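Local structure of major capsid protein (Norovirus Hu/GI.7/TCH-060/USA/2003, 4P25) at residues D172-P177 with Y204-F209; A242-Y247 with Y296-V301; G257-K260 with F266-C269. The protein builds the norovirus capsid and, through its protruding P domain, binds histo-blood group antigen glycans, here Lewis Y, probably in attachment to host cells. One frame throughout, in Å; residues are numbered along the deposited sequence.

Contact 1: residues D172-P177 with Y204-F209; sequences DPWKIP and YFMSDF
Trp174 and Tyr204 have the nearest CA atoms across this contact, 10.3 Å apart, so a loop carrying a type I turn meets a strand through side chains alone. The indole bridges the gap. With CG anti to its own carbonyl carbon (chi1 -63°), Trp174 sends its six-membered ring toward the strand, and the far end of that ring descends on a face of Tyr204. CZ3 of Trp174 stands over the centre of the phenol ring and comes within 3.6 Å of Tyr204 CE1, while CH2 lies nearer the CG side. The two ring centroids are 4.6 Å apart and the planes are turned by 67°: a T-shaped (edge-to-face) pair, with the tryptophan giving the edge and the tyrosine the face. Met206, two residues along the strand, adds a Met-aromatic contact. Its chain bends at both chi2 and chi3, bringing CE to 4.1 Å from Trp174 CZ2, and SD lies 5.4 Å from the centroid of the six-membered ring, approaching it obliquely. Strand 201-208 belongs to the antiparallel sheet that includes strand 266-269, whereas 172-177 lies in the long loop that leaves strand 154-163 of the other sheet, whose strands and nearby loop residues supply much of the glycan pocket; the tryptophan therefore joins this connection to the first sheet. Pro220 of the neighbouring strand 218-221 touches both Trp174 and Met206, extending the apolar surroundings of the indole. The turn itself is braced from within. Asp172 OD1 accepts from Trp174 N at 2.9 Å, an Asx turn in which the donor sits above the carboxylate plane, and Lys175 N reaches Asp172 O at 3.2 Å. Outside the two segments, Arg22 donates to the carbonyl of Pro173 and Lys175 pairs through its backbone with Gly105.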
ATOM      1  N   ASP A 172      -8.631  -2.249  21.977  1.00 13.43           N
ATOM      2  CA  ASP A 172      -9.475  -1.202  21.414  1.00 13.34           C
ATOM      3  C   ASP A 172      -8.674  -0.446  20.360  1.00 11.17           C
ATOM      4  O   ASP A 172      -7.858   0.408  20.702  1.00 12.32           O
ATOM      5  CB  ASP A 172      -9.925  -0.236  22.511  1.00 16.72           C
ATOM      6  CG  ASP A 172     -10.872   0.838  22.001  1.00 16.27           C
ATOM      7  OD1 ASP A 172     -11.076   0.937  20.774  1.00 17.57           O
ATOM      8  OD2 ASP A 172     -11.419   1.595  22.835  1.00 21.96           O
ATOM      9  N   PRO A 173      -8.918  -0.742  19.073  1.00 12.99           N
ATOM     10  CA  PRO A 173      -8.114  -0.114  18.019  1.00 15.46           C
ATOM     11  C   PRO A 173      -8.496   1.342  17.750  1.00 10.35           C
ATOM     12  O   PRO A 173      -7.928   1.960  16.848  1.00 12.41           O
ATOM     13  CB  PRO A 173      -8.419  -0.983  16.798  1.00 13.82           C
ATOM     14  CG  PRO A 173      -9.817  -1.443  17.027  1.00 12.15           C
ATOM     15  CD  PRO A 173      -9.910  -1.684  18.520  1.00 15.47           C
ATOM     16  N   TRP A 174      -9.438   1.882  18.520  1.00 10.80           N
ATOM     17  CA  TRP A 174      -9.799   3.293  18.410  1.00 11.97           C
ATOM     18  C   TRP A 174      -8.864   4.188  19.231  1.00 13.35           C
ATOM     19  O   TRP A 174      -8.907   5.414  19.120  1.00 13.99           O
ATOM     20  CB  TRP A 174     -11.260   3.496  18.827  1.00 11.15           C
ATOM     21  CG  TRP A 174     -12.220   2.782  17.924  1.00 14.41           C
ATOM     22  CD1 TRP A 174     -12.406   1.432  17.829  1.00 14.30           C
ATOM     23  CD2 TRP A 174     -13.118   3.377  16.986  1.00 13.07           C
ATOM     24  NE1 TRP A 174     -13.363   1.150  16.886  1.00 15.98           N
ATOM     25  CE2 TRP A 174     -13.819   2.330  16.353  1.00 17.94           C
ATOM     26  CE3 TRP A 174     -13.401   4.696  16.615  1.00 15.02           C
ATOM     27  CZ2 TRP A 174     -14.784   2.560  15.375  1.00 15.52           C
ATOM     28  CZ3 TRP A 174     -14.357   4.920  15.646  1.00 18.56           C
ATOM     29  CH2 TRP A 174     -15.038   3.860  15.037  1.00 16.10           C
ATOM     30  N   LYS A 175      -8.018   3.567  20.047  1.00 13.40           N
ATOM     31  CA  LYS A 175      -7.037   4.299  20.850  1.00 11.54           C
ATOM     32  C   LYS A 175      -5.726   4.527  20.084  1.00  8.54           C
ATOM     33  O   LYS A 175      -5.430   3.822  19.125  1.00  9.32           O
ATOM     34  CB  LYS A 175      -6.739   3.528  22.135  1.00 13.76           C
ATOM     35  CG  LYS A 175      -7.937   3.418  23.064  1.00 13.75           C
ATOM     36  CD  LYS A 175      -7.580   2.689  24.343  1.00 16.46           C
ATOM     37  CE  LYS A 175      -8.687   2.825  25.376  1.00 28.95           C
ATOM     38  NZ  LYS A 175      -8.386   2.033  26.596  1.00 37.16           N
ATOM     39  N   ILE A 176      -4.963   5.527  20.520  1.00  9.75           N
ATOM     40  CA  ILE A 176      -3.622   5.753  19.997  1.00 10.43           C
ATOM     41  C   ILE A 176      -2.566   5.536  21.091  1.00 10.75           C
ATOM     42  O   ILE A 176      -2.904   5.495  22.277  1.00 11.27           O
ATOM     43  CB  ILE A 176      -3.451   7.179  19.397  1.00  8.68           C
ATOM     44  CG1 ILE A 176      -3.726   8.254  20.454  1.00 10.74           C
ATOM     45  CG2 ILE A 176      -4.308   7.336  18.151  1.00 11.77           C
ATOM     46  CD1 ILE A 176      -3.090   9.597  20.128  1.00 11.29           C
ATOM     47  N   PRO A 177      -1.293   5.365  20.696  1.00  9.34           N
ATOM     48  CA  PRO A 177      -0.262   5.155  21.713  1.00  8.97           C
ATOM     49  C   PRO A 177       0.078   6.427  22.472  1.00 10.32           C
ATOM     50  O   PRO A 177      -0.315   7.523  22.071  1.00 10.91           O
ATOM     51  CB  PRO A 177       0.967   4.743  20.882  1.00 12.12           C
ATOM     52  CG  PRO A 177       0.430   4.333  19.549  1.00 10.63           C
ATOM     53  CD  PRO A 177      -0.754   5.199  19.334  1.00 13.34           C
ATOM     54  N   TYR A 204     -16.101   6.604   9.661  1.00 10.79           N
ATOM     55  CA  TYR A 204     -14.922   5.775   9.855  1.00  9.28           C
ATOM     56  C   TYR A 204     -14.868   4.696   8.798  1.00 10.72           C
ATOM     57  O   TYR A 204     -15.871   4.051   8.497  1.00 10.97           O
ATOM     58  CB  TYR A 204     -14.912   5.160  11.255  1.00 10.13           C
ATOM     59  CG  TYR A 204     -14.869   6.218  12.326  1.00 11.42           C
ATOM     60  CD1 TYR A 204     -13.669   6.802  12.696  1.00  9.85           C
ATOM     61  CD2 TYR A 204     -16.033   6.659  12.942  1.00 14.05           C
ATOM     62  CE1 TYR A 204     -13.623   7.784  13.661  1.00 10.45           C
ATOM     63  CE2 TYR A 204     -15.998   7.644  13.912  1.00 14.37           C
ATOM     64  CZ  TYR A 204     -14.790   8.203  14.263  1.00 11.32           C
ATOM     65  OH  TYR A 204     -14.736   9.184  15.222  1.00 13.38           O
ATOM     66  N   PHE A 205     -13.682   4.520   8.232  1.00  9.74           N
ATOM     67  CA  PHE A 205     -13.457   3.533   7.193  1.00  8.77           C
ATOM     68  C   PHE A 205     -12.800   2.323   7.833  1.00 10.44           C
ATOM     69  O   PHE A 205     -11.731   2.439   8.449  1.00  9.78           O
ATOM     70  CB  PHE A 205     -12.609   4.160   6.084  1.00  9.35           C
ATOM     71  CG  PHE A 205     -13.242   5.393   5.491  1.00  7.20           C
ATOM     72  CD1 PHE A 205     -14.178   5.283   4.475  1.00  8.98           C
ATOM     73  CD2 PHE A 205     -12.939   6.656   5.987  1.00  9.48           C
ATOM     74  CE1 PHE A 205     -14.788   6.417   3.940  1.00 10.08           C
ATOM     75  CE2 PHE A 205     -13.544   7.792   5.457  1.00 10.97           C
ATOM     76  CZ  PHE A 205     -14.469   7.673   4.434  1.00  8.60           C
ATOM     77  N   MET A 206     -13.458   1.171   7.717  1.00  9.09           N
ATOM     78  CA  MET A 206     -13.111  -0.015   8.493  1.00  9.32           C
ATOM     79  C   MET A 206     -12.411  -1.083   7.659  1.00  8.51           C
ATOM     80  O   MET A 206     -12.758  -1.297   6.496  1.00 11.05           O
ATOM     81  CB  MET A 206     -14.374  -0.637   9.106  1.00  9.40           C
ATOM     82  CG  MET A 206     -15.274   0.337   9.872  1.00 11.37           C
ATOM     83  SD  MET A 206     -14.450   1.236  11.200  1.00 12.52           S
ATOM     84  CE  MET A 206     -13.979  -0.100  12.300  1.00 12.76           C
ATOM     85  N   SER A 207     -11.444  -1.769   8.267  1.00 10.08           N
ATOM     86  CA  SER A 207     -10.760  -2.881   7.618  1.00  9.09           C
ATOM     87  C   SER A 207     -10.685  -4.107   8.511  1.00 10.68           C
ATOM     88  O   SER A 207     -10.441  -3.994   9.713  1.00 11.53           O
ATOM     89  CB  SER A 207      -9.326  -2.489   7.234  1.00  9.14           C
ATOM     90  OG  SER A 207      -9.315  -1.495   6.228  1.00 10.33           O
ATOM     91  N   ASP A 208     -10.879  -5.279   7.915  1.00  9.68           N
ATOM     92  CA  ASP A 208     -10.512  -6.528   8.566  1.00 11.77           C
ATOM     93  C   ASP A 208      -9.018  -6.515   8.873  1.00 10.55           C
ATOM     94  O   ASP A 208      -8.204  -6.124   8.032  1.00 12.66           O
ATOM     95  CB  ASP A 208     -10.813  -7.722   7.660  1.00 16.09           C
ATOM     96  CG  ASP A 208     -12.288  -7.878   7.368  1.00 21.37           C
ATOM     97  OD1 ASP A 208     -13.105  -7.639   8.281  1.00 25.80           O
ATOM     98  OD2 ASP A 208     -12.625  -8.251   6.225  1.00 28.14           O
ATOM     99  N   PHE A 209      -8.663  -6.944  10.078  1.00 11.63           N
ATOM    100  CA  PHE A 209      -7.272  -7.016  10.491  1.00  9.75           C
ATOM    101  C   PHE A 209      -7.210  -7.945  11.691  1.00  9.65           C
ATOM    102  O   PHE A 209      -8.150  -7.984  12.486  1.00 14.56           O
ATOM    103  CB  PHE A 209      -6.739  -5.625  10.851  1.00 10.51           C
ATOM    104  CG  PHE A 209      -5.241  -5.567  10.973  1.00 10.07           C
ATOM    105  CD1 PHE A 209      -4.449  -5.508   9.844  1.00 13.36           C
ATOM    106  CD2 PHE A 209      -4.631  -5.581  12.217  1.00 14.13           C
ATOM    107  CE1 PHE A 209      -3.070  -5.463   9.946  1.00 15.09           C
ATOM    108  CE2 PHE A 209      -3.254  -5.534  12.326  1.00 17.53           C
ATOM    109  CZ  PHE A 209      -2.474  -5.478  11.187  1.00 14.91           C
TER

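Contact 2: residues A242-Y247 with Y296-V301; sequences AALLHY and YQLKPV
Leu244 sets both of its methyl groups against the chain that follows the last strand. Leu244 CD1 comes to 3.5 Å from Leu298 CD2, and the two leucines run past one another in opposite directions. Tyr296 lies across Leu244 at about a right angle: its CE1 is 4.1 Å from Leu244 CD1, and its hydroxyl OH is 3.9 Å from Leu244 CD2, a van der Waals approach. The extended start of the Leu244 side chain, with CG opposite the backbone N (chi1 178°), carries the fork out from strand 242-248 to meet both partners.

In the next shell, Val292 of strand 285-292 touches Leu244, whose backbone is hydrogen-bonded to Ser289 and Ser290 there; on the other flank Leu245 pairs with Phe259 of strand 255-262. Strand 242-248 thus lies between strands 285-292 and 255-262 in the antiparallel sheet, and the C-terminal tail packs against it through Leu244. The irregular segment 296-301 is held by polar ties to strand 255-262: Lys260 NZ donates to the carbonyl of Tyr296, and Glu258 OE1 accepts from Lys299 N. Leu298 also packs on the side chains of these same two residues.

No hydrogen bond joins 242-247 to 296-301, so their direct contact rests on dispersion and the burial of apolar surface, while directional bonding comes from the strand alongside.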
ATOM      1  N   ALA A 242     -16.380  23.643   3.845  1.00 14.92           N
ATOM      2  CA  ALA A 242     -16.459  22.192   3.713  1.00 13.32           C
ATOM      3  C   ALA A 242     -16.687  21.833   2.254  1.00 15.27           C
ATOM      4  O   ALA A 242     -17.242  22.629   1.488  1.00 16.24           O
ATOM      5  CB  ALA A 242     -17.575  21.625   4.581  1.00 14.31           C
ATOM      6  N   ALA A 243     -16.252  20.639   1.868  1.00 14.92           N
ATOM      7  CA  ALA A 243     -16.490  20.140   0.521  1.00 13.60           C
ATOM      8  C   ALA A 243     -17.607  19.116   0.554  1.00 13.63           C
ATOM      9  O   ALA A 243     -17.520  18.106   1.259  1.00 14.15           O
ATOM     10  CB  ALA A 243     -15.221  19.527  -0.062  1.00 14.38           C
ATOM     11  N   LEU A 244     -18.670  19.391  -0.193  1.00 12.66           N
ATOM     12  CA  LEU A 244     -19.779  18.457  -0.307  1.00 11.70           C
ATOM     13  C   LEU A 244     -19.416  17.367  -1.302  1.00 12.03           C
ATOM     14  O   LEU A 244     -19.073  17.654  -2.447  1.00 12.31           O
ATOM     15  CB  LEU A 244     -21.051  19.183  -0.760  1.00 12.77           C
ATOM     16  CG  LEU A 244     -22.286  18.302  -0.968  1.00 13.68           C
ATOM     17  CD1 LEU A 244     -22.783  17.723   0.352  1.00 14.40           C
ATOM     18  CD2 LEU A 244     -23.390  19.081  -1.676  1.00 18.16           C
ATOM     19  N   LEU A 245     -19.476  16.116  -0.857  1.00 10.71           N
ATOM     20  CA  LEU A 245     -19.187  14.980  -1.723  1.00 11.01           C
ATOM     21  C   LEU A 245     -20.447  14.170  -1.948  1.00 10.84           C
ATOM     22  O   LEU A 245     -21.311  14.101  -1.079  1.00 13.00           O
ATOM     23  CB  LEU A 245     -18.152  14.054  -1.081  1.00 10.45           C
ATOM     24  CG  LEU A 245     -16.843  14.624  -0.553  1.00  9.98           C
ATOM     25  CD1 LEU A 245     -16.007  13.494   0.014  1.00 12.38           C
ATOM     26  CD2 LEU A 245     -16.085  15.375  -1.643  1.00 11.86           C
ATOM     27  N   HIS A 246     -20.538  13.550  -3.115  1.00  9.81           N
ATOM     28  CA  HIS A 246     -21.565  12.556  -3.374  1.00  9.55           C
ATOM     29  C   HIS A 246     -20.899  11.186  -3.444  1.00  9.40           C
ATOM     30  O   HIS A 246     -19.789  11.050  -3.955  1.00 13.91           O
ATOM     31  CB  HIS A 246     -22.272  12.852  -4.694  1.00 10.91           C
ATOM     32  CG  HIS A 246     -23.092  14.106  -4.676  1.00 13.06           C
ATOM     33  ND1 HIS A 246     -23.478  14.753  -5.830  1.00 19.90           N
ATOM     34  CD2 HIS A 246     -23.612  14.819  -3.653  1.00 16.06           C
ATOM     35  CE1 HIS A 246     -24.195  15.818  -5.517  1.00 20.44           C
ATOM     36  NE2 HIS A 246     -24.291  15.884  -4.202  1.00 18.62           N
ATOM     37  N   TYR A 247     -21.573  10.178  -2.906  1.00 12.09           N
ATOM     38  CA  TYR A 247     -21.095   8.803  -2.974  1.00 10.72           C
ATOM     39  C   TYR A 247     -21.918   8.088  -4.047  1.00 10.67           C
ATOM     40  O   TYR A 247     -23.113   7.850  -3.871  1.00 13.38           O
ATOM     41  CB  TYR A 247     -21.249   8.144  -1.605  1.00 12.25           C
ATOM     42  CG  TYR A 247     -20.703   6.736  -1.464  1.00 12.97           C
ATOM     43  CD1 TYR A 247     -19.332   6.486  -1.479  1.00 14.23           C
ATOM     44  CD2 TYR A 247     -21.559   5.664  -1.252  1.00 14.60           C
ATOM     45  CE1 TYR A 247     -18.840   5.196  -1.323  1.00 12.34           C
ATOM     46  CE2 TYR A 247     -21.079   4.381  -1.093  1.00 15.17           C
ATOM     47  CZ  TYR A 247     -19.720   4.149  -1.129  1.00 14.66           C
ATOM     48  OH  TYR A 247     -19.252   2.865  -0.968  1.00 14.43           O
ATOM     49  N   TYR A 296     -23.941  23.737   6.340  1.00 18.09           N
ATOM     50  CA  TYR A 296     -24.717  23.120   5.277  1.00 18.20           C
ATOM     51  C   TYR A 296     -25.317  21.814   5.796  1.00 16.60           C
ATOM     52  O   TYR A 296     -24.600  20.945   6.283  1.00 17.73           O
ATOM     53  CB  TYR A 296     -23.813  22.832   4.083  1.00 18.93           C
ATOM     54  CG  TYR A 296     -24.544  22.338   2.859  1.00 20.56           C
ATOM     55  CD1 TYR A 296     -24.804  20.986   2.676  1.00 20.46           C
ATOM     56  CD2 TYR A 296     -24.963  23.227   1.879  1.00 21.01           C
ATOM     57  CE1 TYR A 296     -25.465  20.534   1.552  1.00 20.76           C
ATOM     58  CE2 TYR A 296     -25.624  22.786   0.754  1.00 25.79           C
ATOM     59  CZ  TYR A 296     -25.872  21.442   0.594  1.00 24.54           C
ATOM     60  OH  TYR A 296     -26.531  21.007  -0.531  1.00 25.57           O
ATOM     61  N   GLN A 297     -26.633  21.683   5.687  1.00 17.24           N
ATOM     62  CA  GLN A 297     -27.317  20.532   6.250  1.00 17.11           C
ATOM     63  C   GLN A 297     -27.420  19.380   5.247  1.00 14.52           C
ATOM     64  O   GLN A 297     -27.997  19.526   4.169  1.00 17.65           O
ATOM     65  CB  GLN A 297     -28.717  20.936   6.722  1.00 19.82           C
ATOM     66  CG  GLN A 297     -29.414  19.874   7.550  1.00 22.58           C
ATOM     67  CD  GLN A 297     -30.850  20.235   7.872  1.00 31.62           C
ATOM     68  OE1 GLN A 297     -31.286  21.369   7.644  1.00 32.67           O
ATOM     69  NE2 GLN A 297     -31.597  19.273   8.400  1.00 36.61           N
ATOM     70  N   LEU A 298     -26.851  18.238   5.630  1.00 13.53           N
ATOM     71  CA  LEU A 298     -26.851  17.046   4.782  1.00 13.26           C
ATOM     72  C   LEU A 298     -28.158  16.264   4.830  1.00 17.17           C
ATOM     73  O   LEU A 298     -28.827  16.193   5.863  1.00 17.03           O
ATOM     74  CB  LEU A 298     -25.717  16.109   5.191  1.00 13.21           C
ATOM     75  CG  LEU A 298     -24.295  16.640   5.029  1.00 13.98           C
ATOM     76  CD1 LEU A 298     -23.299  15.695   5.680  1.00 14.98           C
ATOM     77  CD2 LEU A 298     -23.975  16.826   3.555  1.00 16.11           C
ATOM     78  N   LYS A 299     -28.501  15.675   3.693  1.00 16.59           N
ATOM     79  CA  LYS A 299     -29.557  14.680   3.619  1.00 16.31           C
ATOM     80  C   LYS A 299     -29.066  13.425   4.338  1.00 12.15           C
ATOM     81  O   LYS A 299     -27.961  12.952   4.073  1.00 13.52           O
ATOM     82  CB  LYS A 299     -29.859  14.373   2.153  1.00 19.70           C
ATOM     83  CG  LYS A 299     -30.887  13.289   1.929  1.00 24.62           C
ATOM     84  CD  LYS A 299     -31.329  13.247   0.474  1.00 34.47           C
ATOM     85  CE  LYS A 299     -32.373  12.171   0.259  1.00 40.32           C
ATOM     86  NZ  LYS A 299     -32.965  12.208  -1.109  1.00 39.87           N
ATOM     87  N   PRO A 300     -29.879  12.894   5.266  1.00 14.85           N
ATOM     88  CA  PRO A 300     -29.446  11.714   6.019  1.00 13.39           C
ATOM     89  C   PRO A 300     -29.188  10.499   5.134  1.00 14.47           C
ATOM     90  O   PRO A 300     -29.796  10.350   4.072  1.00 17.79           O
ATOM     91  CB  PRO A 300     -30.621  11.445   6.958  1.00 16.51           C
ATOM     92  CG  PRO A 300     -31.256  12.784   7.140  1.00 24.23           C
ATOM     93  CD  PRO A 300     -31.143  13.444   5.791  1.00 18.71           C
ATOM     94  N   VAL A 301     -28.286   9.637   5.587  1.00 14.45           N
ATOM     95  CA  VAL A 301     -27.867   8.492   4.798  1.00 15.23           C
ATOM     96  C   VAL A 301     -28.060   7.158   5.525  1.00 14.56           C
ATOM     97  O   VAL A 301     -27.921   7.078   6.741  1.00 13.08           O
ATOM     98  CB  VAL A 301     -26.390   8.649   4.347  1.00 18.48           C
ATOM     99  CG1 VAL A 301     -25.436   8.510   5.534  1.00 15.27           C
ATOM    100  CG2 VAL A 301     -26.060   7.659   3.260  1.00 31.26           C
TER

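Contact 3: residues G257-K260 with F266-C269; sequences GEFK and FITC
Lys260 and Thr268 form an antiparallel hydrogen-bonded pair, with two backbone bonds running in opposite directions. Thr268 N donates to Lys260 O at 2.9 Å, lying in the carbonyl plane; Lys260 N reaches Thr268 O at 3.0 Å, but is tilted 29° from its plane. Each carbonyl also receives a CA-H...O contact from the residue before the N-H donor: Phe259 CA lies 3.3 Å from Thr268 O, and Ile267 CA 3.2 Å from Lys260 O.

These bonds join the two arms of a beta hairpin, strands 255-262 and 266-269, which lies inside the same antiparallel sheet as strand 201-208. The short segments run at 137° to each other, antiparallel in sense but markedly twisted. Strand 266-269 also bonds to strand 201-208 on its other edge, Ile267 with Val203 and Cys269 with Ala201.

Apolar packing falls on the face bearing Phe259, Ile267 and Cys269. Phe259 CB meets Ile267 CG2 at 3.9 Å, and the ring atom CD2 comes 3.8 Å from Cys269 CB. With its CG beside the backbone N (chi1 -65°), the phenylalanine brings its ring obliquely against Cys269 CB, and SG of Cys269 is 5.5 Å from the ring centroid in an oblique sulfur-aromatic contact. Farther out, Phe286 makes an edge-to-face pair with Phe259, and Val203 packs on both Phe259 and Cys269.

Polar side chains occupy the face of Lys260 and Thr268. Lys260 CB and Thr268 OG1 are 3.8 Å apart, alongside one another, before the lysine bends away at chi3. Glu200 then gathers both ends: its OE2 forms a salt bridge with Lys260 NZ, while its OE1 is hydrogen-bonded to Thr268 OG1. The carbonyl of Arg294 is a further acceptor; together with the carboxylate it would be expected to favour the charged form of the lysine.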
ATOM      1  N   GLY A 257     -25.622   8.989  -1.559  1.00 16.45           N
ATOM      2  CA  GLY A 257     -25.608   9.760  -0.329  1.00 14.97           C
ATOM      3  C   GLY A 257     -24.662  10.944  -0.333  1.00 10.86           C
ATOM      4  O   GLY A 257     -23.717  10.994  -1.129  1.00 15.65           O
ATOM      5  N   GLU A 258     -24.923  11.885   0.574  1.00 14.30           N
ATOM      6  CA  GLU A 258     -24.157  13.122   0.720  1.00 17.70           C
ATOM      7  C   GLU A 258     -23.233  13.057   1.916  1.00 16.07           C
ATOM      8  O   GLU A 258     -23.629  12.590   2.986  1.00 14.30           O
ATOM      9  CB  GLU A 258     -25.091  14.300   1.003  1.00 20.18           C
ATOM     10  CG  GLU A 258     -26.192  14.539   0.025  1.00 29.31           C
ATOM     11  CD  GLU A 258     -26.749  15.937   0.166  1.00 25.01           C
ATOM     12  OE1 GLU A 258     -27.059  16.363   1.301  1.00 17.85           O
ATOM     13  OE2 GLU A 258     -26.852  16.621  -0.866  1.00 40.22           O
ATOM     14  N   PHE A 259     -22.022  13.580   1.747  1.00 10.67           N
ATOM     15  CA  PHE A 259     -21.030  13.617   2.817  1.00 10.54           C
ATOM     16  C   PHE A 259     -20.344  14.979   2.821  1.00  9.33           C
ATOM     17  O   PHE A 259     -20.276  15.641   1.787  1.00 12.85           O
ATOM     18  CB  PHE A 259     -19.978  12.516   2.607  1.00 10.91           C
ATOM     19  CG  PHE A 259     -20.524  11.115   2.710  1.00  9.50           C
ATOM     20  CD1 PHE A 259     -21.237  10.551   1.664  1.00 13.03           C
ATOM     21  CD2 PHE A 259     -20.300  10.354   3.846  1.00 11.19           C
ATOM     22  CE1 PHE A 259     -21.737   9.262   1.755  1.00 13.16           C
ATOM     23  CE2 PHE A 259     -20.793   9.062   3.942  1.00 11.84           C
ATOM     24  CZ  PHE A 259     -21.513   8.514   2.894  1.00 11.87           C
ATOM     25  N   LYS A 260     -19.843  15.409   3.975  1.00 10.92           N
ATOM     26  CA  LYS A 260     -19.027  16.619   4.020  1.00 11.36           C
ATOM     27  C   LYS A 260     -17.580  16.307   4.365  1.00 12.78           C
ATOM     28  O   LYS A 260     -17.290  15.588   5.322  1.00 11.95           O
ATOM     29  CB  LYS A 260     -19.610  17.671   4.973  1.00 13.47           C
ATOM     30  CG  LYS A 260     -20.787  18.419   4.366  1.00 14.78           C
ATOM     31  CD  LYS A 260     -21.690  19.057   5.418  1.00 18.03           C
ATOM     32  CE  LYS A 260     -21.084  20.309   6.029  1.00 18.83           C
ATOM     33  NZ  LYS A 260     -21.930  20.821   7.148  1.00 16.97           N
ATOM     34  N   PHE A 266     -11.251  15.266   7.516  1.00 10.82           N
ATOM     35  CA  PHE A 266     -12.108  14.163   7.934  1.00  9.63           C
ATOM     36  C   PHE A 266     -13.453  14.313   7.247  1.00 12.43           C
ATOM     37  O   PHE A 266     -13.739  15.356   6.661  1.00 11.31           O
ATOM     38  CB  PHE A 266     -12.259  14.094   9.461  1.00 13.80           C
ATOM     39  CG  PHE A 266     -12.893  15.314  10.071  1.00 14.22           C
ATOM     40  CD1 PHE A 266     -12.116  16.398  10.444  1.00 14.11           C
ATOM     41  CD2 PHE A 266     -14.262  15.374  10.280  1.00 15.73           C
ATOM     42  CE1 PHE A 266     -12.689  17.523  11.006  1.00 16.04           C
ATOM     43  CE2 PHE A 266     -14.845  16.498  10.844  1.00 18.88           C
ATOM     44  CZ  PHE A 266     -14.056  17.573  11.209  1.00 18.14           C
ATOM     45  N   ILE A 267     -14.264  13.262   7.306  1.00 11.05           N
ATOM     46  CA  ILE A 267     -15.519  13.204   6.569  1.00  9.91           C
ATOM     47  C   ILE A 267     -16.669  12.931   7.527  1.00 10.62           C
ATOM     48  O   ILE A 267     -16.532  12.142   8.463  1.00 13.19           O
ATOM     49  CB  ILE A 267     -15.452  12.104   5.480  1.00  9.91           C
ATOM     50  CG1 ILE A 267     -14.383  12.459   4.443  1.00 10.64           C
ATOM     51  CG2 ILE A 267     -16.813  11.897   4.828  1.00 10.31           C
ATOM     52  CD1 ILE A 267     -14.065  11.347   3.471  1.00 11.35           C
ATOM     53  N   THR A 268     -17.798  13.605   7.308  1.00 10.64           N
ATOM     54  CA  THR A 268     -18.991  13.363   8.114  1.00 12.03           C
ATOM     55  C   THR A 268     -20.201  13.072   7.242  1.00 11.03           C
ATOM     56  O   THR A 268     -20.192  13.310   6.029  1.00 13.43           O
ATOM     57  CB  THR A 268     -19.352  14.569   8.999  1.00 12.25           C
ATOM     58  OG1 THR A 268     -19.764  15.664   8.174  1.00 11.94           O
ATOM     59  CG2 THR A 268     -18.174  14.984   9.878  1.00 14.90           C
ATOM     60  N   CYS A 269     -21.243  12.557   7.881  1.00 11.03           N
ATOM     61  CA  CYS A 269     -22.544  12.385   7.258  1.00 10.85           C
ATOM     62  C   CYS A 269     -23.570  12.617   8.347  1.00 12.34           C
ATOM     63  O   CYS A 269     -23.212  12.766   9.515  1.00 14.02           O
ATOM     64  CB  CYS A 269     -22.697  10.961   6.713  1.00 10.77           C
ATOM     65  SG  CYS A 269     -22.816   9.666   7.993  1.00 14.65           S
TER

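Overall arrangement
From the N terminus, contact 1 comes first: the loop after strand 154-163 turns at 172-177 and is closed when the chain returns along strand 201-208. Contact 2 opens only afterwards, at strand 242-248, and closes near the C terminus at 296-301. Within that long excursion sits contact 3, the hairpin of 257-260 and 266-269; none of the three crosses another. Each has a strand in the same antiparallel sheet. Contacts 2 and 3 have centres about 5 Å apart and meet where strand 242-248 pairs with strand 255-262. Contact 1 lies about 19 Å from contact 3, centre to centre, yet Phe205 CZ touches Ile267 CD1 at 3.8 Å, where strands 201-208 and 266-269 are neighbours.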